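Long-range contacts in galactan 1,3-beta-galactosidase (Phanerochaete chrysosporium, PDB 7BYS), which probably trims beta-1,3-linked galactan from chain ends with a family 43 glycoside hydrolase domain joined to a calcium-binding carbohydrate-binding module: residues S306-E310 and I343-Q347; N368-S372 and I408-Q414; V285-V289 and W354-Y358. All coordinates share one frame; numbering follows the deposited sequence.

Contact 1. Residues S306-E310 and I343-Q347. With CA (calcium ion), chain F.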
loop_
_atom_site.group_PDB
_atom_site.type_symbol
_atom_site.label_atom_id
_atom_site.label_comp_id
_atom_site.label_asym_id
_atom_site.label_seq_id
_atom_site.Cartn_x
_atom_site.Cartn_y
_atom_site.Cartn_z
ATOM N N SER A 306 14.485 17.591 11.074
ATOM C CA SER A 306 15.400 16.495 10.782
ATOM C C SER A 306 16.609 16.538 11.703
ATOM O O SER A 306 17.165 17.607 11.965
ATOM C CB SER A 306 15.895 16.585 9.339
ATOM O OG SER A 306 14.895 16.206 8.409
ATOM N N TYR A 307 17.038 15.359 12.153
ATOM C CA TYR A 307 18.244 15.196 12.962
ATOM C C TYR A 307 19.064 14.071 12.350
ATOM O O TYR A 307 18.573 12.943 12.238
ATOM C CB TYR A 307 17.889 14.825 14.404
ATOM C CG TYR A 307 17.027 15.843 15.120
ATOM C CD1 TYR A 307 15.645 15.829 14.988
ATOM C CD2 TYR A 307 17.597 16.817 15.941
ATOM C CE1 TYR A 307 14.850 16.756 15.646
ATOM C CE2 TYR A 307 16.808 17.746 16.601
ATOM C CZ TYR A 307 15.439 17.713 16.445
ATOM O OH TYR A 307 14.650 18.641 17.101
ATOM N N GLU A 308 20.312 14.357 11.993
ATOM C CA GLU A 308 21.184 13.337 11.424
ATOM C C GLU A 308 21.707 12.421 12.519
ATOM O O GLU A 308 22.157 12.890 13.568
ATOM C CB GLU A 308 22.362 13.990 10.705
ATOM C CG GLU A 308 21.974 14.856 9.512
ATOM C CD GLU A 308 21.379 14.078 8.353
ATOM O OE1 GLU A 308 21.618 12.858 8.233
ATOM O OE2 GLU A 308 20.660 14.696 7.549
ATOM N N ALA A 309 21.655 11.108 12.275
ATOM C CA ALA A 309 22.159 10.160 13.263
ATOM C C ALA A 309 23.637 10.390 13.550
ATOM O O ALA A 309 24.084 10.254 14.699
ATOM C CB ALA A 309 21.925 8.731 12.777
ATOM N N GLU A 310 24.409 10.761 12.526
ATOM C CA GLU A 310 25.847 10.920 12.683
ATOM C C GLU A 310 26.208 12.126 13.536
ATOM O O GLU A 310 27.355 12.223 13.982
ATOM C CB GLU A 310 26.532 10.964 11.311
ATOM C CG GLU A 310 26.090 12.110 10.410
ATOM C CD GLU A 310 24.900 11.762 9.525
ATOM O OE1 GLU A 310 24.125 10.833 9.865
ATOM O OE2 GLU A 310 24.773 12.413 8.469
ATOM N N ILE A 343 20.307 10.686 20.010
ATOM C CA ILE A 343 20.070 11.995 19.426
ATOM C C ILE A 343 19.555 12.899 20.532
ATOM O O ILE A 343 18.519 12.623 21.145
ATOM C CB ILE A 343 19.092 11.908 18.247
ATOM C CG1 ILE A 343 19.727 11.040 17.149
ATOM C CG2 ILE A 343 18.773 13.297 17.717
ATOM C CD1 ILE A 343 18.897 10.903 15.905
ATOM N N ASN A 344 20.311 13.948 20.818
ATOM C CA ASN A 344 19.999 14.862 21.899
ATOM C C ASN A 344 19.410 16.149 21.340
ATOM O O ASN A 344 19.450 16.417 20.135
ATOM C CB ASN A 344 21.263 15.162 22.714
ATOM C CG ASN A 344 21.669 14.000 23.593
ATOM O OD1 ASN A 344 20.938 13.606 24.495
ATOM N ND2 ASN A 344 22.851 13.442 23.334
ATOM N N ASN A 345 18.850 16.947 22.250
ATOM C CA ASN A 345 18.268 18.245 21.912
ATOM C C ASN A 345 17.192 18.122 20.837
ATOM O O ASN A 345 17.107 18.938 19.916
ATOM C CB ASN A 345 19.339 19.270 21.546
ATOM C CG ASN A 345 20.261 19.560 22.705
ATOM O OD1 ASN A 345 19.805 19.856 23.808
ATOM N ND2 ASN A 345 21.559 19.428 22.479
ATOM N N VAL A 346 16.383 17.074 20.946
ATOM C CA VAL A 346 15.186 16.945 20.125
ATOM C C VAL A 346 14.118 17.846 20.740
ATOM O O VAL A 346 13.550 17.526 21.787
ATOM C CB VAL A 346 14.723 15.489 20.048
ATOM C CG1 VAL A 346 13.471 15.370 19.180
ATOM C CG2 VAL A 346 15.842 14.620 19.493
ATOM N N GLN A 347 13.853 18.976 20.085
ATOM C CA GLN A 347 12.918 19.962 20.606
ATOM C C GLN A 347 11.483 19.470 20.459
ATOM O O GLN A 347 11.126 18.833 19.462
ATOM C CB GLN A 347 13.093 21.276 19.838
ATOM C CG GLN A 347 12.224 22.446 20.311
ATOM C CD GLN A 347 10.773 22.362 19.839
ATOM O OE1 GLN A 347 10.478 21.813 18.772
ATOM N NE2 GLN A 347 9.861 22.911 20.637
HETATM CA CA CA F . 22.801 10.932 7.774
HETATM O O HOH W 1 11.999 18.377 17.080
#
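The ring of Y307 carries this contact. Over one face of it V346 places its CG2 methyl, 4.3 Å above the plane and over the ring's centre, while a water lies at the edge, in the ring plane, beside the hydroxyl. Other groups approach obliquely, among them I343, whose CG2 touches Y307 CB at 3.8 Å, and the carbonyl of N345, whose O is 3.5 Å from Y307 CE2. With CG anti to the carbonyl carbon (chi1 -59°), the phenol leaves its strand and reaches across to I343-Q347. The hydroxyl ends at Q347. There Q347 N donates to Y307 OH over 3.1 Å at a slightly bent 150°, and the water, hydrogen-bonded to Y307 OH at 2.7 Å, also donates to Q347 O. One phenol oxygen thereby serves both polar backbone atoms of Q347, one directly and one through the water. A phenylalanine in its place would probably leave Q347 N without its acceptor and the water without its mate on the ring.

The strands belong to the two facing sheets of a beta-sandwich, as in other CBM35 modules; their axes run roughly antiparallel, but 8.5 Å apart, so side chains, not backbone bonds, span the gap. E308, next to Y307, sends its CB away from I343-Q347 and binds calcium through OE1 at 2.3 Å. E310 grips the ion with both carboxylate oxygens, and backbone oxygens of S327, K330 and D422 also bind it. The chemistry thus divides within five residues: two negative carboxylates that calcium would hold together despite their charge, and, one residue before E308, an aromatic side chain that ties the same edge strand to the opposite sheet by apolar packing and a single direct hydrogen bond.

Contact 2. Residues N368-S372 and I408-Q414. With NAG (2-acetamido-2-deoxy-beta-D-glucopyranose), chain E.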
loop_
_atom_site.group_PDB
_atom_site.type_symbol
_atom_site.label_atom_id
_atom_site.label_comp_id
_atom_site.label_asym_id
_atom_site.label_seq_id
_atom_site.Cartn_x
_atom_site.Cartn_y
_atom_site.Cartn_z
ATOM N N ASN A 368 15.482 -4.922 13.348
ATOM C CA ASN A 368 14.691 -4.023 14.178
ATOM C C ASN A 368 15.640 -3.196 15.019
ATOM O O ASN A 368 16.837 -3.471 15.094
ATOM C CB ASN A 368 13.731 -4.788 15.079
ATOM C CG ASN A 368 14.326 -6.045 15.537
ATOM O OD1 ASN A 368 15.243 -6.034 16.354
ATOM N ND2 ASN A 368 13.851 -7.157 14.993
ATOM N N VAL A 369 15.086 -2.167 15.648
ATOM C CA VAL A 369 15.870 -1.238 16.451
ATOM C C VAL A 369 15.069 -0.900 17.701
ATOM O O VAL A 369 13.857 -0.676 17.634
ATOM C CB VAL A 369 16.280 0.018 15.643
ATOM C CG1 VAL A 369 15.062 0.867 15.262
ATOM C CG2 VAL A 369 17.333 0.841 16.420
ATOM N N THR A 370 15.741 -0.896 18.849
ATOM C CA THR A 370 15.115 -0.416 20.073
ATOM C C THR A 370 15.175 1.108 20.117
ATOM O O THR A 370 16.169 1.722 19.712
ATOM C CB THR A 370 15.843 -0.967 21.302
ATOM O OG1 THR A 370 17.200 -0.519 21.280
ATOM C CG2 THR A 370 15.795 -2.488 21.335
ATOM N N VAL A 371 14.103 1.716 20.623
ATOM C CA VAL A 371 13.971 3.167 20.709
ATOM C C VAL A 371 13.528 3.515 22.127
ATOM O O VAL A 371 12.490 3.027 22.597
ATOM C CB VAL A 371 12.970 3.724 19.678
ATOM C CG1 VAL A 371 12.907 5.237 19.757
ATOM C CG2 VAL A 371 13.340 3.283 18.258
ATOM N N SER A 372 14.305 4.358 22.801
ATOM C CA SER A 372 14.027 4.771 24.170
ATOM C C SER A 372 14.062 6.289 24.230
ATOM O O SER A 372 15.019 6.912 23.759
ATOM C CB SER A 372 15.098 4.191 25.092
ATOM O OG SER A 372 15.132 4.871 26.336
ATOM N N ILE A 408 16.655 10.721 22.352
ATOM C CA ILE A 408 16.147 9.458 21.828
ATOM C C ILE A 408 17.340 8.546 21.584
ATOM O O ILE A 408 18.255 8.910 20.840
ATOM C CB ILE A 408 15.341 9.640 20.531
ATOM C CG1 ILE A 408 14.256 10.710 20.706
ATOM C CG2 ILE A 408 14.724 8.316 20.117
ATOM C CD1 ILE A 408 13.576 11.109 19.391
ATOM N N THR A 409 17.336 7.372 22.212
ATOM C CA THR A 409 18.459 6.442 22.139
ATOM C C THR A 409 18.058 5.232 21.305
ATOM O O THR A 409 16.997 4.637 21.532
ATOM C CB THR A 409 18.894 6.003 23.539
ATOM O OG1 THR A 409 19.428 7.129 24.243
ATOM C CG2 THR A 409 19.979 4.953 23.448
ATOM N N PHE A 410 18.919 4.860 20.360
ATOM C CA PHE A 410 18.687 3.753 19.437
ATOM C C PHE A 410 19.713 2.653 19.665
ATOM O O PHE A 410 20.913 2.929 19.778
ATOM C CB PHE A 410 18.791 4.241 17.989
ATOM C CG PHE A 410 17.790 5.292 17.642
ATOM C CD1 PHE A 410 16.543 4.928 17.150
ATOM C CD2 PHE A 410 18.086 6.639 17.795
ATOM C CE1 PHE A 410 15.599 5.895 16.828
ATOM C CE2 PHE A 410 17.148 7.603 17.476
ATOM C CZ PHE A 410 15.903 7.229 16.991
ATOM N N GLY A 411 19.232 1.412 19.733
ATOM C CA GLY A 411 20.084 0.245 19.724
ATOM C C GLY A 411 20.486 -0.292 21.078
ATOM O O GLY A 411 21.226 -1.279 21.126
ATOM N N SER A 412 20.039 0.320 22.174
ATOM C CA SER A 412 20.356 -0.219 23.488
ATOM C C SER A 412 19.634 -1.537 23.713
ATOM O O SER A 412 18.517 -1.751 23.236
ATOM C CB SER A 412 19.992 0.787 24.580
ATOM O OG SER A 412 18.592 0.966 24.689
ATOM N N GLY A 413 20.304 -2.437 24.431
ATOM C CA GLY A 413 19.669 -3.650 24.912
ATOM C C GLY A 413 19.139 -4.577 23.846
ATOM O O GLY A 413 18.102 -5.214 24.052
ATOM N N GLN A 414 19.807 -4.666 22.703
ATOM C CA GLN A 414 19.454 -5.668 21.708
ATOM C C GLN A 414 20.700 -6.441 21.310
ATOM O O GLN A 414 21.758 -5.851 21.066
ATOM C CB GLN A 414 18.727 -5.069 20.491
ATOM C CG GLN A 414 19.516 -4.054 19.709
ATOM C CD GLN A 414 18.712 -3.461 18.545
ATOM O OE1 GLN A 414 18.282 -2.308 18.592
ATOM N NE2 GLN A 414 18.510 -4.260 17.495
HETATM C C1 NAG E . 14.411 -8.440 15.296
HETATM C C2 NAG E . 13.394 -9.571 15.321
HETATM C C3 NAG E . 14.060 -10.900 15.413
HETATM C C4 NAG E . 15.075 -11.099 14.323
HETATM C C5 NAG E . 16.106 -9.975 14.313
HETATM C C6 NAG E . 17.000 -10.140 13.121
HETATM C C7 NAG E . 11.066 -9.155 16.306
HETATM C C8 NAG E . 10.141 -8.935 17.509
HETATM N N2 NAG E . 12.499 -9.357 16.504
HETATM O O3 NAG E . 13.040 -11.931 15.307
HETATM O O4 NAG E . 15.774 -12.332 14.515
HETATM O O5 NAG E . 15.450 -8.665 14.231
HETATM O O6 NAG E . 17.997 -9.152 13.157
HETATM O O7 NAG E . 10.614 -9.164 15.210
HETATM O O HOH W 2 16.821 7.939 25.758
#
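N368-S372 and I408-Q414 are antiparallel neighbours in the five-stranded sheet of a CBM35-type beta-sandwich. In the backbone, S372 and T409 form a hydrogen-bonded pair, T409 N to S372 O being 2.8 Å, and V371 faces F410 as a non-hydrogen-bonded pair. G411 N still reaches T370 O, but the second strand then turns away.

Side-chain hydrogen bonds take over there. Q414 CG lies between the backbone N and the carbonyl carbon (chi1 61°), and the chain, extended beyond it, carries the amide to the N368-T370 backbone: NE2 donates to N368 O (3.0 Å, nearly straight at 173°), and OE1 accepts T370 N at 2.9 Å. Both donors stand well above the plane of the carbonyl they meet. T370 OG1 donates to S412 O over 2.7 Å, in the carbonyl plane and on a lone pair, pinning the turn.

On the face that carries V371 and F410 the packing is apolar: V371 sets CG1 against I408 CG2 at 3.6 Å, and CG2 against F410 CE1 at 3.7 Å. V369 CG2 comes to the edge of the F410 ring.

N368 begins the segment with OD1 hydrogen-bonded to N416 ND2 and its own ND2 joined covalently to C1 of the N-acetylglucosamine, at 1.4 Å.

Contact 3. Residues V285-V289 and W354-Y358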
loop_
_atom_site.group_PDB
_atom_site.type_symbol
_atom_site.label_atom_id
_atom_site.label_comp_id
_atom_site.label_asym_id
_atom_site.label_seq_id
_atom_site.Cartn_x
_atom_site.Cartn_y
_atom_site.Cartn_z
ATOM N N VAL A 285 4.496 11.460 -3.820
ATOM C CA VAL A 285 5.078 12.414 -2.885
ATOM C C VAL A 285 5.418 11.625 -1.628
ATOM O O VAL A 285 4.524 11.130 -0.937
ATOM C CB VAL A 285 4.082 13.530 -2.563
ATOM C CG1 VAL A 285 4.685 14.527 -1.562
ATOM C CG2 VAL A 285 3.639 14.226 -3.843
ATOM N N HIS A 286 6.707 11.469 -1.342
ATOM C CA HIS A 286 7.118 10.678 -0.184
ATOM C C HIS A 286 6.947 11.513 1.078
ATOM O O HIS A 286 7.851 12.244 1.498
ATOM C CB HIS A 286 8.551 10.191 -0.329
ATOM C CG HIS A 286 8.994 9.337 0.809
ATOM N ND1 HIS A 286 9.924 9.761 1.738
ATOM C CD2 HIS A 286 8.596 8.106 1.205
ATOM C CE1 HIS A 286 10.106 8.809 2.635
ATOM N NE2 HIS A 286 9.315 7.795 2.335
ATOM N N ALA A 287 5.775 11.387 1.688
ATOM C CA ALA A 287 5.383 12.156 2.866
ATOM C C ALA A 287 5.168 11.177 4.006
ATOM O O ALA A 287 4.187 10.424 4.003
ATOM C CB ALA A 287 4.090 12.926 2.603
ATOM N N ASP A 288 6.078 11.191 4.991
ATOM C CA ASP A 288 5.963 10.271 6.117
ATOM C C ASP A 288 4.664 10.488 6.878
ATOM O O ASP A 288 4.081 9.533 7.400
ATOM C CB ASP A 288 7.124 10.473 7.101
ATOM C CG ASP A 288 8.496 10.239 6.477
ATOM O OD1 ASP A 288 8.687 9.220 5.784
ATOM O OD2 ASP A 288 9.400 11.070 6.708
ATOM N N VAL A 289 4.199 11.737 6.934
ATOM C CA VAL A 289 2.984 12.127 7.637
ATOM C C VAL A 289 2.276 13.146 6.757
ATOM O O VAL A 289 2.847 14.188 6.426
ATOM C CB VAL A 289 3.312 12.755 9.005
ATOM C CG1 VAL A 289 2.042 13.155 9.731
ATOM C CG2 VAL A 289 4.133 11.796 9.869
ATOM N N TRP A 354 4.772 11.719 15.836
ATOM C CA TRP A 354 5.293 10.744 14.892
ATOM C C TRP A 354 6.734 11.080 14.554
ATOM O O TRP A 354 7.065 12.233 14.269
ATOM C CB TRP A 354 4.458 10.765 13.617
ATOM C CG TRP A 354 3.191 10.021 13.769
ATOM C CD1 TRP A 354 1.930 10.548 13.789
ATOM C CD2 TRP A 354 3.039 8.608 13.946
ATOM N NE1 TRP A 354 1.008 9.553 13.955
ATOM C CE2 TRP A 354 1.659 8.350 14.046
ATOM C CE3 TRP A 354 3.933 7.533 13.991
ATOM C CZ2 TRP A 354 1.152 7.066 14.212
ATOM C CZ3 TRP A 354 3.427 6.254 14.162
ATOM C CH2 TRP A 354 2.052 6.032 14.265
ATOM N N VAL A 355 7.591 10.064 14.573
ATOM C CA VAL A 355 8.993 10.207 14.215
ATOM C C VAL A 355 9.305 9.197 13.118
ATOM O O VAL A 355 9.042 8.001 13.276
ATOM C CB VAL A 355 9.903 10.000 15.443
ATOM C CG1 VAL A 355 11.359 10.195 15.068
ATOM C CG2 VAL A 355 9.499 10.956 16.584
ATOM N N ALA A 356 9.846 9.678 12.012
ATOM C CA ALA A 356 10.247 8.809 10.916
ATOM C C ALA A 356 11.717 8.443 11.073
ATOM O O ALA A 356 12.575 9.321 11.196
ATOM C CB ALA A 356 10.027 9.500 9.572
ATOM N N LEU A 357 12.002 7.150 11.056
ATOM C CA LEU A 357 13.365 6.640 11.154
ATOM C C LEU A 357 13.839 6.277 9.749
ATOM O O LEU A 357 13.274 5.378 9.116
ATOM C CB LEU A 357 13.427 5.421 12.075
ATOM C CG LEU A 357 12.698 5.490 13.418
ATOM C CD1 LEU A 357 12.904 4.189 14.197
ATOM C CD2 LEU A 357 13.148 6.690 14.222
ATOM N N TYR A 358 14.851 6.995 9.259
ATOM C CA TYR A 358 15.436 6.737 7.946
ATOM C C TYR A 358 16.640 5.823 8.126
ATOM O O TYR A 358 17.585 6.161 8.849
ATOM C CB TYR A 358 15.844 8.044 7.273
ATOM C CG TYR A 358 14.677 8.820 6.724
ATOM C CD1 TYR A 358 13.764 9.452 7.570
ATOM C CD2 TYR A 358 14.486 8.922 5.353
ATOM C CE1 TYR A 358 12.671 10.145 7.049
ATOM C CE2 TYR A 358 13.410 9.617 4.831
ATOM C CZ TYR A 358 12.512 10.212 5.685
ATOM O OH TYR A 358 11.448 10.897 5.134
#
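D288 and A356 bring the two backbones nearest, with 6.6 Å between their CA atoms, too far apart for strand pairing. Residues 285-289 form an irregular loop and 354-358 a strand, running in roughly opposite directions (152° between their end-to-end lines), so the side chains do the joining.

The main link is Y358 OH donating to D288 OD2 over 2.6 Å. The hydroxyl meets that oxygen on its syn side, close to the carboxylate plane, while the phenol ring is turned 73° from that plane. With CG anti to its carbonyl carbon (chi1 -60°), the aspartate also lays OD2 against A356 CB at 3.3 Å. Hydroxyls of Y427, at OD2, and S394, at OD1, bond the same buried carboxylate, and this would favour its charged form.

H286 comes from the side opposite Y358 and brings CE1 to within 3.5 Å of Y358 OH, which lies at the edge of the imidazole; the H286 ring also stacks on W239. At the other end V289 CG2 packs on W354 CB at 3.9 Å.

The arrangement is an interdomain seam: a loop following the last blade of the five-bladed beta-propeller characteristic of GH43 enzymes is held against the beta-sandwich of the carbohydrate-binding module.

From the N terminus, the propeller comes first, and contact 3 opens at 285-289 as the chain leaves it. Contact 1 opens at 306-310 and closes at 343-347, wholly nested inside the loop that contact 3 closes at 354-358. Contact 2 follows in series, from 368-372 to 408-414; none of the loops cross. Contact 3 ties the propeller side to the binding module, contact 1 bridges the module's two sheets, and contact 2 zips neighbouring strands in one of them. I343 N lies 2.8 Å from I408 O, a probable hydrogen bond linking contacts 1 and 2, while L357 packs on V369, V371 and F410, joining contacts 2 and 3 through the core.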